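Glutamine amidotransferase domain-containing protein (Thermotoga maritima, PDB 1O1Y) probably acts as a class I glutamine amidotransferase, releasing ammonia from glutamine for transfer to another substrate. Local coordinates at residues F154-P157 against R158-R162; G173-G177 against K178-L182; I23-G27 against M28-I32. All coordinates share one frame; numbering follows the deposited sequence. Where two conformers were deposited one is given.

Contact 1. Residues F154-P157 against R158-R162; sequences FDLP and RRATR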
ATOM      1  N   PHE A 154       2.307  12.708  -4.420  1.00 12.17           N
ATOM      2  CA  PHE A 154       3.493  13.152  -3.735  1.00 11.14           C
ATOM      3  C   PHE A 154       4.620  13.405  -4.722  1.00 10.72           C
ATOM      4  O   PHE A 154       4.606  12.917  -5.845  1.00 11.38           O
ATOM      5  CB  PHE A 154       3.937  12.117  -2.673  1.00 11.88           C
ATOM      6  CG  PHE A 154       4.027  10.699  -3.197  1.00 11.69           C
ATOM      7  CD1 PHE A 154       2.937   9.845  -3.125  1.00 18.12           C
ATOM      8  CD2 PHE A 154       5.190  10.243  -3.812  1.00 16.39           C
ATOM      9  CE1 PHE A 154       3.018   8.554  -3.675  1.00 14.50           C
ATOM     10  CE2 PHE A 154       5.276   8.960  -4.348  1.00 15.76           C
ATOM     11  CZ  PHE A 154       4.191   8.126  -4.286  1.00 16.58           C
ATOM     12  N   ASP A 155       5.599  14.181  -4.262  1.00 11.84           N
ATOM     13  CA  ASP A 155       6.891  14.321  -4.932  1.00 11.29           C
ATOM     14  C   ASP A 155       7.747  13.095  -4.629  1.00 11.45           C
ATOM     15  O   ASP A 155       7.586  12.439  -3.616  1.00 11.29           O
ATOM     16  CB  ASP A 155       7.617  15.524  -4.410  1.00 11.10           C
ATOM     17  CG  ASP A 155       7.040  16.827  -4.908  1.00 10.56           C
ATOM     18  OD1 ASP A 155       6.341  16.811  -5.957  1.00 13.56           O
ATOM     19  OD2 ASP A 155       7.261  17.906  -4.305  1.00 12.91           O
ATOM     20  N   LEU A 156       8.670  12.783  -5.527  1.00 10.38           N
ATOM     21  CA  LEU A 156       9.617  11.686  -5.300  1.00 10.29           C
ATOM     22  C   LEU A 156      10.678  12.119  -4.304  1.00  9.95           C
ATOM     23  O   LEU A 156      11.337  13.112  -4.510  1.00  8.41           O
ATOM     24  CB  LEU A 156      10.278  11.311  -6.628  1.00  9.61           C
ATOM     25  CG  LEU A 156      11.291  10.156  -6.640  1.00 11.55           C
ATOM     26  CD1 LEU A 156      10.577   8.871  -6.387  1.00 14.84           C
ATOM     27  CD2 LEU A 156      12.001  10.117  -7.955  1.00 12.23           C
ATOM     28  N   PRO A 157      10.838  11.407  -3.185  1.00 10.07           N
ATOM     29  CA  PRO A 157      11.860  11.808  -2.234  1.00  9.87           C
ATOM     30  C   PRO A 157      13.239  11.766  -2.863  1.00 10.92           C
ATOM     31  O   PRO A 157      13.519  10.958  -3.759  1.00 11.52           O
ATOM     32  CB  PRO A 157      11.763  10.755  -1.141  1.00  9.56           C
ATOM     33  CG  PRO A 157      10.360  10.254  -1.189  1.00  8.87           C
ATOM     34  CD  PRO A 157      10.028  10.282  -2.672  1.00 10.77           C
ATOM     35  N   ARG A 158      14.080  12.636  -2.374  1.00 11.63           N
ATOM     36  CA  ARG A 158      15.398  12.823  -2.962  1.00 14.24           C
ATOM     37  C   ARG A 158      16.162  11.516  -2.951  1.00 15.54           C
ATOM     38  O   ARG A 158      16.816  11.153  -3.923  1.00 16.85           O
ATOM     39  CB  ARG A 158      16.181  13.874  -2.213  1.00 14.04           C
ATOM     40  CG  ARG A 158      17.536  14.152  -2.877  1.00 16.84           C
ATOM     41  CD  ARG A 158      18.361  15.221  -2.175  1.00 24.42           C
ATOM     42  NE  ARG A 158      18.310  15.022  -0.733  1.00 22.03           N
ATOM     43  CZ  ARG A 158      19.182  14.316  -0.030  1.00 31.29           C
ATOM     44  NH1 ARG A 158      20.255  13.774  -0.604  1.00 34.54           N
ATOM     45  NH2 ARG A 158      18.997  14.185   1.277  1.00 30.40           N
ATOM     46  N   ARG A 159      16.104  10.784  -1.869  1.00 15.46           N
ATOM     47  CA  ARG A 159      16.949   9.584  -1.880  1.00 20.13           C
ATOM     48  C   ARG A 159      16.298   8.345  -2.606  1.00 16.77           C
ATOM     49  O   ARG A 159      16.926   7.292  -2.788  1.00 17.19           O
ATOM     50  CB  ARG A 159      17.348   9.287  -0.433  1.00 21.31           C
ATOM     51  CG  ARG A 159      18.320  10.342   0.184  1.00 28.45           C
ATOM     52  CD  ARG A 159      18.347  10.323   1.738  1.00 39.81           C
ATOM     53  NE  ARG A 159      17.049  10.718   2.325  1.00 37.36           N
ATOM     54  CZ  ARG A 159      16.669  10.502   3.594  1.00 40.21           C
ATOM     55  NH1 ARG A 159      17.465   9.869   4.459  1.00 48.42           N
ATOM     56  NH2 ARG A 159      15.477  10.925   4.005  1.00 36.35           N
ATOM     57  N   ALA A 160      15.064   8.496  -3.070  1.00 13.26           N
ATOM     58  CA  ALA A 160      14.304   7.373  -3.584  1.00 12.15           C
ATOM     59  C   ALA A 160      14.459   7.152  -5.082  1.00 13.39           C
ATOM     60  O   ALA A 160      14.756   8.085  -5.859  1.00 12.11           O
ATOM     61  CB  ALA A 160      12.822   7.551  -3.234  1.00 12.15           C
ATOM     62  N   THR A 161      14.266   5.900  -5.481  1.00 11.44           N
ATOM     63  CA  THR A 161      14.165   5.506  -6.879  1.00 10.63           C
ATOM     64  C   THR A 161      12.745   5.403  -7.284  1.00 10.66           C
ATOM     65  O   THR A 161      11.990   4.678  -6.661  1.00 11.04           O
ATOM     66  CB  THR A 161      14.843   4.146  -7.037  1.00 13.43           C
ATOM     67  OG1 THR A 161      16.214   4.332  -6.707  1.00 15.55           O
ATOM     68  CG2 THR A 161      14.859   3.704  -8.503  1.00 15.37           C
ATOM     69  N   ARG A 162      12.339   6.106  -8.336  1.00  9.25           N
ATOM     70  CA  ARG A 162      10.995   5.895  -8.882  1.00  9.03           C
ATOM     71  C   ARG A 162      10.944   4.536  -9.574  1.00 10.40           C
ATOM     72  O   ARG A 162      11.832   4.213 -10.355  1.00 10.69           O
ATOM     73  CB  ARG A 162      10.653   6.940  -9.941  1.00  7.02           C
ATOM     74  CG  ARG A 162       9.206   6.841 -10.452  1.00  8.32           C
ATOM     75  CD  ARG A 162       8.827   7.874 -11.507  1.00 10.66           C
ATOM     76  NE  ARG A 162       8.880   9.237 -10.966  1.00 10.90           N
ATOM     77  CZ  ARG A 162       9.815  10.149 -11.200  1.00 13.39           C
ATOM     78  NH1 ARG A 162      10.860   9.949 -12.029  1.00 11.09           N
ATOM     79  NH2 ARG A 162       9.692  11.320 -10.583  1.00 12.56           N
TER
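A type I beta turn from Pro-157 to Ala-160 brings the chain round into strand 161-165 of the central sheet, and Leu-156, just ahead of the turn, packs back onto what follows it. One backbone hydrogen bond closes the turn, from Ala-160 N to Pro-157 O at 3.0 Å. On the inside, Ala-160 CB sits against the proline ring, 3.9 Å from Pro-157 CD, and the methyl of Leu-156 CD1 reaches the same Ala-160 CB at 4.1 Å. The two branches of Leu-156 divide the work. With CG swung opposite its own N (chi1 -179°), CD1 lies 3.8 Å from Arg-162 N, while CD2 rests over one face of the Arg-162 guanidinium, offset toward its rim. An alanine in place of Leu-156 would strip away CG and both methyls; the guanidinium would probably lose the cover on that face, and Ala-160 CB one of its apolar neighbours. The Arg-162 chain bends at chi3 (-64°), and its NE donates to OD1 of Asn-171. The nearest approach between the two side chains is Leu-156 CD2 to Arg-162 NH2, 3.7 Å.

Contact 2. Residues G173-G177 against K178-L182; sequences GFVYG and KAVGL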
ATOM      1  N   GLY A 173       5.027   4.849  -7.589  1.00 11.09           N
ATOM      2  CA  GLY A 173       5.703   3.911  -6.697  1.00 11.23           C
ATOM      3  C   GLY A 173       7.203   4.199  -6.641  1.00 10.78           C
ATOM      4  O   GLY A 173       7.791   4.694  -7.619  1.00 11.33           O
ATOM      5  N   PHE A 174       7.812   3.951  -5.482  1.00  9.90           N
ATOM      6  CA  PHE A 174       9.209   4.233  -5.273  1.00  8.51           C
ATOM      7  C   PHE A 174       9.787   3.284  -4.259  1.00  9.12           C
ATOM      8  O   PHE A 174       9.072   2.642  -3.530  1.00  8.56           O
ATOM      9  CB  PHE A 174       9.433   5.695  -4.857  1.00  9.89           C
ATOM     10  CG  PHE A 174       8.855   6.038  -3.507  1.00  9.35           C
ATOM     11  CD1 PHE A 174       7.535   6.460  -3.378  1.00 12.67           C
ATOM     12  CD2 PHE A 174       9.626   5.898  -2.362  1.00 10.71           C
ATOM     13  CE1 PHE A 174       7.019   6.764  -2.130  1.00 13.89           C
ATOM     14  CE2 PHE A 174       9.104   6.228  -1.095  1.00  9.05           C
ATOM     15  CZ  PHE A 174       7.798   6.648  -0.985  1.00 10.06           C
ATOM     16  N   VAL A 175      11.108   3.227  -4.244  1.00  9.77           N
ATOM     17  CA  VAL A 175      11.853   2.420  -3.301  1.00 11.59           C
ATOM     18  C   VAL A 175      12.991   3.277  -2.701  1.00 11.39           C
ATOM     19  O   VAL A 175      13.613   4.122  -3.376  1.00 12.46           O
ATOM     20  CB  VAL A 175      12.473   1.160  -3.975  0.65 12.03           C
ATOM     21  CG1 VAL A 175      13.432   0.431  -3.035  0.65 12.59           C
ATOM     22  CG2 VAL A 175      11.409   0.239  -4.481  0.65  9.34           C
ATOM     23  N   TYR A 176      13.219   3.071  -1.421  1.00 11.65           N
ATOM     24  CA  TYR A 176      14.314   3.692  -0.670  1.00 12.53           C
ATOM     25  C   TYR A 176      14.820   2.637   0.288  1.00 13.09           C
ATOM     26  O   TYR A 176      14.161   2.316   1.253  1.00 11.20           O
ATOM     27  CB  TYR A 176      13.806   4.914   0.103  1.00 13.41           C
ATOM     28  CG  TYR A 176      14.840   5.539   1.024  1.00 16.25           C
ATOM     29  CD1 TYR A 176      15.808   6.380   0.540  1.00 32.70           C
ATOM     30  CD2 TYR A 176      14.856   5.239   2.373  1.00 21.56           C
ATOM     31  CE1 TYR A 176      16.770   6.910   1.397  1.00 36.78           C
ATOM     32  CE2 TYR A 176      15.798   5.781   3.218  1.00 30.32           C
ATOM     33  CZ  TYR A 176      16.748   6.609   2.719  1.00 31.04           C
ATOM     34  OH  TYR A 176      17.703   7.148   3.558  1.00 49.25           O
ATOM     35  N   GLY A 177      15.969   2.054  -0.016  1.00 15.46           N
ATOM     36  CA  GLY A 177      16.539   0.992   0.811  1.00 16.15           C
ATOM     37  C   GLY A 177      15.624  -0.211   0.740  1.00 14.83           C
ATOM     38  O   GLY A 177      15.261  -0.668  -0.344  1.00 14.81           O
ATOM     39  N   LYS A 178      15.186  -0.675   1.915  1.00 13.85           N
ATOM     40  CA  LYS A 178      14.204  -1.745   2.019  1.00 13.49           C
ATOM     41  C   LYS A 178      12.766  -1.278   2.183  1.00 12.83           C
ATOM     42  O   LYS A 178      11.863  -2.096   2.442  1.00 11.77           O
ATOM     43  CB  LYS A 178      14.616  -2.652   3.153  1.00 14.41           C
ATOM     44  CG  LYS A 178      15.947  -3.329   2.814  1.00 18.98           C
ATOM     45  CD  LYS A 178      16.746  -3.680   4.046  1.00 29.31           C
ATOM     46  CE  LYS A 178      16.327  -4.965   4.708  1.00 36.74           C
ATOM     47  NZ  LYS A 178      17.357  -5.409   5.756  1.00 37.76           N
ATOM     48  N   ALA A 179      12.545   0.020   2.000  1.00 11.45           N
ATOM     49  CA  ALA A 179      11.209   0.601   2.077  1.00 10.53           C
ATOM     50  C   ALA A 179      10.652   0.901   0.703  1.00 11.47           C
ATOM     51  O   ALA A 179      11.335   1.459  -0.161  1.00 14.08           O
ATOM     52  CB  ALA A 179      11.223   1.881   2.913  1.00 11.34           C
ATOM     53  N   VAL A 180       9.411   0.499   0.536  1.00 11.50           N
ATOM     54  CA  VAL A 180       8.707   0.565  -0.728  1.00 12.13           C
ATOM     55  C   VAL A 180       7.438   1.327  -0.514  1.00 12.05           C
ATOM     56  O   VAL A 180       6.727   1.097   0.451  1.00 11.15           O
ATOM     57  CB  VAL A 180       8.397  -0.867  -1.235  1.00 12.98           C
ATOM     58  CG1 VAL A 180       7.549  -0.848  -2.527  1.00 14.32           C
ATOM     59  CG2 VAL A 180       9.679  -1.692  -1.402  1.00 15.17           C
ATOM     60  N   GLY A 181       7.125   2.249  -1.404  1.00 11.43           N
ATOM     61  CA  GLY A 181       5.832   2.909  -1.411  1.00 11.57           C
ATOM     62  C   GLY A 181       5.130   2.697  -2.727  1.00 14.02           C
ATOM     63  O   GLY A 181       5.692   2.962  -3.765  1.00 12.79           O
ATOM     64  N   LEU A 182       3.886   2.232  -2.674  1.00 10.68           N
ATOM     65  CA  LEU A 182       3.046   2.073  -3.874  1.00 11.17           C
ATOM     66  C   LEU A 182       1.781   2.857  -3.674  1.00 11.07           C
ATOM     67  O   LEU A 182       1.109   2.682  -2.689  1.00 12.66           O
ATOM     68  CB  LEU A 182       2.708   0.590  -4.107  1.00 11.51           C
ATOM     69  CG  LEU A 182       3.822  -0.401  -4.330  1.00 12.44           C
ATOM     70  CD1 LEU A 182       3.238  -1.814  -4.575  1.00 16.14           C
ATOM     71  CD2 LEU A 182       4.717   0.032  -5.463  1.00 12.97           C
TER
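The Phe-174 ring leans across to the partner strand and lays one face over Gly-181, whose CA is 4.1 Å above the ring plane, toward the rim. Its CG stands between the backbone N and the carbonyl carbon (chi1 66°), which carries the ring over that neighbour; the ring atom CE1 lies close to where a beta carbon on Gly-181 would be. Leu-106 and Ala-107 of helix 102-109 also pack on this ring. Tyr-176 and Ala-179 share the face with Phe-174, but the Tyr-176 ring leads away from the second strand.

The other face carries Val-175 and Val-180, side by side and pointing the same way. As a non-hydrogen-bonded pair their CA atoms are close (4.5 Å), and in one of two conformers of Val-175 the CG2 methyls face each other at 4.0 Å. Further along this face, Leu-182 turns its CD2 back over the bare CA of Gly-173.

Four backbone bonds fix the register. Phe-174 N donates to Gly-181 O at 2.9 Å, and Gly-181 N returns to Phe-174 O. Tyr-176 N to Ala-179 O, 2.8 Å, is close to straight at 172°. Ala-179 N to Tyr-176 O closes the turn, where Gly-177 takes a positive phi of 66°. This is a beta hairpin with a type II' turn, set within the mixed central sheet of the amidotransferase domain.

Contact 3. Residues I23-G27 against M28-I32; sequences IEDLG and MMEDI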
ATOM      1  N   ILE A  23     -11.972  -2.149   6.636  1.00 12.03           N
ATOM      2  CA  ILE A  23     -12.189  -2.726   5.299  1.00 13.92           C
ATOM      3  C   ILE A  23     -10.944  -2.697   4.433  1.00 12.81           C
ATOM      4  O   ILE A  23     -10.763  -3.545   3.558  1.00 13.46           O
ATOM      5  CB  ILE A  23     -13.344  -1.932   4.594  1.00 14.30           C
ATOM      6  CG1 ILE A  23     -14.671  -2.259   5.281  1.00 24.41           C
ATOM      7  CG2 ILE A  23     -13.406  -2.195   3.111  1.00 22.18           C
ATOM      8  CD1 ILE A  23     -15.176  -3.640   5.030  1.00 25.54           C
ATOM      9  N   GLU A  24     -10.115  -1.702   4.654  1.00 10.60           N
ATOM     10  CA  GLU A  24      -8.922  -1.511   3.866  1.00 10.53           C
ATOM     11  C   GLU A  24      -7.797  -2.280   4.546  1.00 12.15           C
ATOM     12  O   GLU A  24      -6.829  -1.733   5.070  1.00 12.06           O
ATOM     13  CB  GLU A  24      -8.631  -0.042   3.622  1.00 12.22           C
ATOM     14  CG  GLU A  24      -9.856   0.613   2.961  1.00 12.90           C
ATOM     15  CD  GLU A  24      -9.755   2.116   2.682  1.00 23.83           C
ATOM     16  OE1 GLU A  24      -8.640   2.633   2.506  1.00 27.00           O
ATOM     17  OE2 GLU A  24     -10.831   2.770   2.582  1.00 26.55           O
ATOM     18  N   ASP A  25      -7.921  -3.584   4.430  1.00 11.60           N
ATOM     19  CA  ASP A  25      -7.098  -4.523   5.172  1.00 10.34           C
ATOM     20  C   ASP A  25      -6.023  -5.137   4.283  1.00  9.44           C
ATOM     21  O   ASP A  25      -5.664  -4.578   3.244  1.00 10.69           O
ATOM     22  CB  ASP A  25      -7.999  -5.522   5.850  1.00 11.65           C
ATOM     23  CG  ASP A  25      -8.696  -6.471   4.852  1.00 16.08           C
ATOM     24  OD1 ASP A  25      -8.489  -6.397   3.616  1.00 12.18           O
ATOM     25  OD2 ASP A  25      -9.472  -7.331   5.275  1.00 23.84           O
ATOM     26  N   LEU A  26      -5.475  -6.284   4.674  1.00  9.94           N
ATOM     27  CA  LEU A  26      -4.389  -6.881   3.907  1.00 10.20           C
ATOM     28  C   LEU A  26      -4.813  -7.416   2.550  1.00 10.06           C
ATOM     29  O   LEU A  26      -3.973  -7.731   1.717  1.00 11.02           O
ATOM     30  CB  LEU A  26      -3.708  -7.998   4.697  1.00  8.59           C
ATOM     31  CG  LEU A  26      -2.756  -7.522   5.799  1.00  8.25           C
ATOM     32  CD1 LEU A  26      -2.508  -8.708   6.756  1.00 13.44           C
ATOM     33  CD2 LEU A  26      -1.480  -6.956   5.277  1.00 11.32           C
ATOM     34  N   GLY A  27      -6.116  -7.549   2.336  1.00 10.55           N
ATOM     35  CA  GLY A  27      -6.601  -8.076   1.068  1.00 11.23           C
ATOM     36  C   GLY A  27      -6.009  -9.461   0.812  1.00 10.14           C
ATOM     37  O   GLY A  27      -5.940 -10.319   1.726  1.00  9.83           O
HETATM   38  N   MSE A  28      -5.533  -9.666  -0.407  1.00 11.01           N
HETATM   39  CA  MSE A  28      -4.955 -10.951  -0.806  1.00 11.59           C
HETATM   40  C   MSE A  28      -3.627 -11.222  -0.123  1.00 11.65           C
HETATM   41  O   MSE A  28      -3.188 -12.377  -0.103  1.00 11.51           O
HETATM   42  CB  MSE A  28      -4.729 -11.009  -2.325  1.00 11.10           C
HETATM   43  CG  MSE A  28      -6.026 -10.909  -3.092  1.00 13.98           C
HETATM   44 SE   MSE A  28      -5.786 -11.432  -4.998  0.70 17.33          SE
HETATM   45  CE  MSE A  28      -4.969  -9.961  -5.692  1.00 14.19           C
HETATM   46  N   MSE A  29      -3.013 -10.223   0.497  1.00 10.78           N
HETATM   47  CA  MSE A  29      -1.830 -10.490   1.327  1.00 11.79           C
HETATM   48  C   MSE A  29      -2.162 -11.409   2.473  1.00 11.92           C
HETATM   49  O   MSE A  29      -1.327 -12.246   2.839  1.00 11.82           O
HETATM   50  CB  MSE A  29      -1.154  -9.233   1.829  1.00 11.59           C
HETATM   51  CG  MSE A  29      -0.474  -8.438   0.781  1.00 15.19           C
HETATM   52 SE   MSE A  29       0.422  -6.871   1.508  0.70 18.99          SE
HETATM   53  CE  MSE A  29      -1.084  -5.657   1.385  1.00 20.06           C
ATOM     54  N   GLU A  30      -3.376 -11.307   3.035  1.00 11.58           N
ATOM     55  CA  GLU A  30      -3.777 -12.246   4.095  1.00 12.52           C
ATOM     56  C   GLU A  30      -3.756 -13.725   3.627  1.00 11.05           C
ATOM     57  O   GLU A  30      -3.291 -14.621   4.345  1.00  9.84           O
ATOM     58  CB  GLU A  30      -5.176 -11.897   4.626  1.00 15.98           C
ATOM     59  CG  GLU A  30      -5.377 -12.261   6.051  1.00 24.31           C
ATOM     60  CD  GLU A  30      -6.687 -11.698   6.566  1.00 30.86           C
ATOM     61  OE1 GLU A  30      -6.765 -10.494   6.907  1.00 31.30           O
ATOM     62  OE2 GLU A  30      -7.638 -12.469   6.573  1.00 38.39           O
ATOM     63  N   ASP A  31      -4.296 -13.956   2.443  1.00 10.71           N
ATOM     64  CA  ASP A  31      -4.310 -15.245   1.813  1.00 11.37           C
ATOM     65  C   ASP A  31      -2.868 -15.750   1.588  1.00  9.16           C
ATOM     66  O   ASP A  31      -2.562 -16.923   1.840  1.00 10.34           O
ATOM     67  CB  ASP A  31      -5.021 -15.158   0.466  1.00 12.41           C
ATOM     68  CG  ASP A  31      -6.492 -14.705   0.603  1.00 25.58           C
ATOM     69  OD1 ASP A  31      -7.169 -15.173   1.551  1.00 36.67           O
ATOM     70  OD2 ASP A  31      -7.020 -13.937  -0.214  1.00 29.34           O
ATOM     71  N   ILE A  32      -2.022 -14.860   1.097  1.00  9.36           N
ATOM     72  CA  ILE A  32      -0.623 -15.212   0.884  1.00  8.52           C
ATOM     73  C   ILE A  32       0.086 -15.535   2.184  1.00  8.66           C
ATOM     74  O   ILE A  32       0.825 -16.516   2.259  1.00  9.14           O
ATOM     75  CB  ILE A  32       0.104 -14.138   0.120  1.00  8.20           C
ATOM     76  CG1 ILE A  32      -0.469 -14.009  -1.282  1.00  9.27           C
ATOM     77  CG2 ILE A  32       1.613 -14.458   0.089  1.00  9.38           C
ATOM     78  CD1 ILE A  32      -0.018 -12.781  -2.010  1.00  8.44           C
TER
HETATM   79  O   HOH W   1      -8.920  -9.359   7.495  1.00 47.34           O
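Leu-26 and Met-29 meet where the loop after strand 14-18 enters helix 28-35, an entry prepared by an Asx turn in which Asp-25 OD1 accepts from Gly-27 N at 2.9 Å. Met-29, a selenomethionine, can be followed outward. Its CB lies 3.2 Å from Leu-26 O and 4.0 Å from Leu-26 CB. CG remains near that carbonyl oxygen. The chain then bends about the CG-SE bond (chi3 -89°), bringing the terminal CE back to 3.6 Å from Leu-26 O, where it also touches Leu-26 CD2; the two side chains cross at about a right angle. Loop residues Leu-64 and Ile-99, and Leu-229 of helix 211-237, touch the Met-29 side chain as well.

The same carbonyl is gripped by the backbone: Met-29 N donates to Leu-26 O, and one residue on, Glu-30 N donates to Gly-27 O. These i to i+3 bonds lie at the entry to the helix. Glu-30 packs its CB near Gly-27 O and sends its carboxylate toward Asp-25, with OE1 also bonded to the hydroxyl of Tyr-42. A water bridges the two acids and probably softens their repulsion. It lies 3.1 Å from Asp-25 OD2; its 2.5 Å to Glu-30 OE1 is very short, and that distance is doubtful. Asp-25 OD2 and Glu-30 OE1 themselves stay 4.5 Å apart.

In the fold
Contact 3 comes first along the chain, then contact 1, then contact 2. Contacts 1 and 2 are neighbours: their centres are about 9 Å apart, and strands 161-165 and 173-176 lie side by side in the mixed sheet, joined by a probable hydrogen bond from Thr-161 N to Val-175 O. The rings of Phe-154 and Phe-174 also meet, with planes at about 70°. Contact 3 lies on the opposite side of the chain's centre, about 19 Å from contact 2 and 26 Å from contact 1, centre to centre. It is loop and helix, but the strand before it, 14-18, lies in the parallel part of the same mixed sheet as the hairpin.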